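Local coordinates for protein 2-Cys Peroxiredoxin (Plasmodium vivax SaI-1, PDB 2I81) that probably reduces hydrogen peroxide and organic hydroperoxides through a reactive cysteine, as a thiol-dependent 2-Cys peroxiredoxin, at residues Glu88-His100 with His118-Lys130. Numbering follows the deposited sequence.
Sequences ELLGCSVDSKYTH and HTLLSDITKSISK
Ser122 OG is held by two hydrogen bonds: it donates to Asp95 O (2.9 Å) and accepts from a water 2.8 Å away that accepts from Lys97 N. With chi1 at 173°, OG swings anti to its own backbone N, toward the turn before helix 97-104. His100 NE2 donates to Leu121 O (2.9 Å); the oxygen lies near the imidazole plane, the nitrogen 53° above the carbonyl plane. Asp63 takes the ring's other nitrogen, ND1, which fixes the ring's rotation. Strand 87-93, helix 97-104 and strand 119-122 form a beta-alpha-beta crossover of the thioredoxin-like peroxiredoxin fold, its parallel strands joined by hydrogen bonds from Gly91 N to Thr119 O, Leu121 N to Gly91 O and Asp123 N to Ser93 O. Leu89 CD1 stands over the centre of the His118 ring, 3.4 Å from its centroid, a CH-pi contact; Tyr58 and Asp76 bond the ring nitrogens. Cys92 SG packs 3.7 Å from CB of Asp123, just past the end of strand 119-122, while the Asp123 carboxylate receives Ile128 N, Ser129 N and Ser129 OG. Val94 CG1 lies against the Lys126 chain, whose NZ hydrogen-bonds Ser139 O of its own chain and Ile124 O of the second subunit.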
# COMPACT_ATOMS: atom_id res chain seq x y z
N GLU A 88 18.73 35.90 22.60
CA GLU A 88 18.85 34.89 23.64
C GLU A 88 19.79 33.78 23.17
O GLU A 88 19.60 33.21 22.09
CB GLU A 88 17.48 34.32 24.02
CG GLU A 88 17.51 33.25 25.12
CD GLU A 88 17.71 33.82 26.52
OE1 GLU A 88 17.41 35.01 26.76
OE2 GLU A 88 18.18 33.06 27.40
N LEU A 89 20.79 33.51 23.99
CA LEU A 89 21.82 32.53 23.69
C LEU A 89 21.48 31.20 24.36
O LEU A 89 21.39 31.13 25.59
CB LEU A 89 23.18 33.07 24.17
CG LEU A 89 24.51 32.75 23.47
CD1 LEU A 89 25.20 31.55 24.10
CD2 LEU A 89 24.37 32.58 21.96
N LEU A 90 21.28 30.16 23.56
CA LEU A 90 20.90 28.84 24.07
C LEU A 90 21.82 27.74 23.54
O LEU A 90 21.87 27.48 22.34
CB LEU A 90 19.44 28.52 23.72
CG LEU A 90 18.31 29.44 24.18
CD1 LEU A 90 16.98 28.97 23.61
CD2 LEU A 90 18.22 29.53 25.70
N GLY A 91 22.55 27.09 24.45
CA GLY A 91 23.38 25.94 24.11
C GLY A 91 22.58 24.66 24.21
O GLY A 91 21.70 24.54 25.07
N CYS A 92 22.87 23.70 23.34
CA CYS A 92 22.11 22.45 23.32
C CYS A 92 22.98 21.24 23.01
O CYS A 92 23.74 21.24 22.04
CB CYS A 92 20.96 22.54 22.31
SG CYS A 92 19.81 21.15 22.36
N SER A 93 22.88 20.23 23.86
CA SER A 93 23.50 18.94 23.60
C SER A 93 22.57 17.80 24.01
O SER A 93 21.55 18.02 24.67
CB SER A 93 24.85 18.82 24.32
OG SER A 93 24.68 18.57 25.71
N VAL A 94 22.95 16.59 23.62
CA VAL A 94 22.20 15.38 23.95
C VAL A 94 22.30 15.02 25.44
O VAL A 94 21.45 14.29 25.97
CB VAL A 94 22.65 14.18 23.06
CG1 VAL A 94 21.96 12.89 23.47
CG2 VAL A 94 22.39 14.48 21.59
N ASP A 95 23.32 15.55 26.12
CA ASP A 95 23.54 15.28 27.54
C ASP A 95 22.35 15.71 28.40
O ASP A 95 21.60 16.62 28.04
CB ASP A 95 24.80 15.99 28.04
CG ASP A 95 26.03 15.60 27.26
OD1 ASP A 95 26.54 14.47 27.47
OD2 ASP A 95 26.49 16.41 26.43
N SER A 96 22.20 15.06 29.55
CA SER A 96 21.17 15.41 30.52
C SER A 96 21.51 16.72 31.23
O SER A 96 22.65 17.18 31.20
CB SER A 96 21.01 14.30 31.55
OG SER A 96 22.21 14.09 32.28
N LYS A 97 20.50 17.32 31.87
CA LYS A 97 20.67 18.55 32.63
C LYS A 97 21.58 18.36 33.85
O LYS A 97 22.23 19.30 34.30
CB LYS A 97 19.31 19.12 33.06
CG LYS A 97 18.49 18.20 33.96
CD LYS A 97 17.15 18.81 34.31
CE LYS A 97 16.38 17.91 35.27
NZ LYS A 97 14.98 18.38 35.48
N TYR A 98 21.61 17.14 34.38
CA TYR A 98 22.49 16.80 35.50
C TYR A 98 23.95 16.77 35.06
O TYR A 98 24.85 17.14 35.83
CB TYR A 98 22.09 15.47 36.14
CG TYR A 98 20.70 15.48 36.70
CD1 TYR A 98 19.65 14.83 36.05
CD2 TYR A 98 20.41 16.15 37.89
CE1 TYR A 98 18.36 14.83 36.56
CE2 TYR A 98 19.12 16.16 38.42
CZ TYR A 98 18.11 15.50 37.75
OH TYR A 98 16.83 15.51 38.26
N THR A 99 24.19 16.33 33.83
CA THR A 99 25.52 16.33 33.24
C THR A 99 26.00 17.77 32.99
O THR A 99 27.19 18.06 33.14
CB THR A 99 25.59 15.47 31.95
OG1 THR A 99 25.21 14.12 32.27
CG2 THR A 99 26.99 15.47 31.36
N HIS A 100 25.08 18.65 32.61
CA HIS A 100 25.39 20.07 32.42
C HIS A 100 25.84 20.73 33.71
O HIS A 100 26.88 21.40 33.74
CB HIS A 100 24.20 20.84 31.86
CG HIS A 100 23.87 20.52 30.44
ND1 HIS A 100 24.78 19.93 29.57
CD2 HIS A 100 22.75 20.73 29.71
CE1 HIS A 100 24.21 19.78 28.39
NE2 HIS A 100 22.99 20.26 28.45
N HIS A 118 24.76 31.84 30.55
CA HIS A 118 23.63 31.56 29.66
C HIS A 118 23.05 30.15 29.84
O HIS A 118 23.69 29.28 30.44
CB HIS A 118 23.98 31.84 28.19
CG HIS A 118 24.94 30.87 27.60
ND1 HIS A 118 26.31 31.06 27.63
CD2 HIS A 118 24.74 29.70 26.94
CE1 HIS A 118 26.91 30.05 27.02
NE2 HIS A 118 25.98 29.21 26.60
N THR A 119 21.85 29.96 29.30
CA THR A 119 21.07 28.74 29.50
C THR A 119 21.59 27.57 28.65
O THR A 119 21.94 27.75 27.48
CB THR A 119 19.58 29.00 29.19
OG1 THR A 119 19.12 30.14 29.94
CG2 THR A 119 18.71 27.80 29.54
N LEU A 120 21.64 26.38 29.26
CA LEU A 120 22.00 25.16 28.55
C LEU A 120 20.83 24.18 28.49
O LEU A 120 20.30 23.78 29.52
CB LEU A 120 23.23 24.49 29.19
CG LEU A 120 24.57 25.23 29.12
CD1 LEU A 120 25.61 24.47 29.92
CD2 LEU A 120 25.04 25.45 27.69
N LEU A 121 20.45 23.81 27.27
CA LEU A 121 19.33 22.91 27.04
C LEU A 121 19.77 21.46 27.03
O LEU A 121 20.90 21.14 26.65
CB LEU A 121 18.63 23.24 25.71
CG LEU A 121 18.13 24.67 25.44
CD1 LEU A 121 17.56 24.76 24.03
CD2 LEU A 121 17.10 25.11 26.47
N SER A 122 18.87 20.58 27.46
CA SER A 122 19.10 19.15 27.44
C SER A 122 18.22 18.50 26.37
O SER A 122 16.99 18.47 26.51
CB SER A 122 18.82 18.54 28.82
OG SER A 122 18.88 17.12 28.78
N ASP A 123 18.84 18.01 25.31
CA ASP A 123 18.12 17.30 24.26
C ASP A 123 18.18 15.80 24.53
O ASP A 123 18.69 15.02 23.71
CB ASP A 123 18.69 17.65 22.88
CG ASP A 123 17.83 17.15 21.73
OD1 ASP A 123 18.35 17.04 20.60
OD2 ASP A 123 16.63 16.87 21.95
N ILE A 124 17.65 15.41 25.68
CA ILE A 124 17.76 14.04 26.19
C ILE A 124 17.03 13.01 25.31
O ILE A 124 17.42 11.84 25.29
CB ILE A 124 17.32 13.95 27.69
CG1 ILE A 124 17.74 12.62 28.32
CG2 ILE A 124 15.82 14.22 27.86
CD1 ILE A 124 19.22 12.52 28.67
N THR A 125 16.00 13.45 24.59
CA THR A 125 15.26 12.58 23.68
C THR A 125 15.89 12.57 22.28
O THR A 125 15.56 11.72 21.45
CB THR A 125 13.77 13.01 23.55
OG1 THR A 125 13.68 14.27 22.87
CG2 THR A 125 13.12 13.13 24.92
N LYS A 126 16.78 13.53 22.03
CA LYS A 126 17.42 13.75 20.72
C LYS A 126 16.49 14.36 19.67
O LYS A 126 16.90 14.53 18.52
CB LYS A 126 18.07 12.47 20.18
CG LYS A 126 19.22 11.92 21.00
CD LYS A 126 19.75 10.64 20.37
CE LYS A 126 20.47 9.77 21.39
NZ LYS A 126 21.83 10.27 21.71
N SER A 127 15.26 14.68 20.06
CA SER A 127 14.25 15.17 19.12
C SER A 127 14.55 16.56 18.55
O SER A 127 14.20 16.84 17.41
CB SER A 127 12.85 15.13 19.74
OG SER A 127 12.79 15.92 20.92
N ILE A 128 15.20 17.41 19.34
CA ILE A 128 15.57 18.76 18.88
C ILE A 128 16.63 18.67 17.78
O ILE A 128 16.52 19.36 16.76
CB ILE A 128 16.05 19.67 20.05
CG1 ILE A 128 15.02 19.70 21.17
CG2 ILE A 128 16.34 21.09 19.54
CD1 ILE A 128 15.56 20.16 22.51
N SER A 129 17.64 17.83 17.98
CA SER A 129 18.68 17.59 16.98
C SER A 129 18.09 16.95 15.72
O SER A 129 18.49 17.28 14.61
CB SER A 129 19.79 16.71 17.55
OG SER A 129 20.32 17.25 18.75
N LYS A 130 17.15 16.02 15.92
CA LYS A 130 16.44 15.37 14.82
C LYS A 130 15.62 16.36 14.01
O LYS A 130 15.61 16.30 12.77
CB LYS A 130 15.54 14.25 15.34
CG LYS A 130 16.26 12.95 15.66
CD LYS A 130 15.30 11.89 16.19
CE LYS A 130 16.04 10.65 16.65
NZ LYS A 130 15.11 9.61 17.17
O HOH W 1 16.53 30.66 29.19
O HOH W 2 17.82 16.09 31.17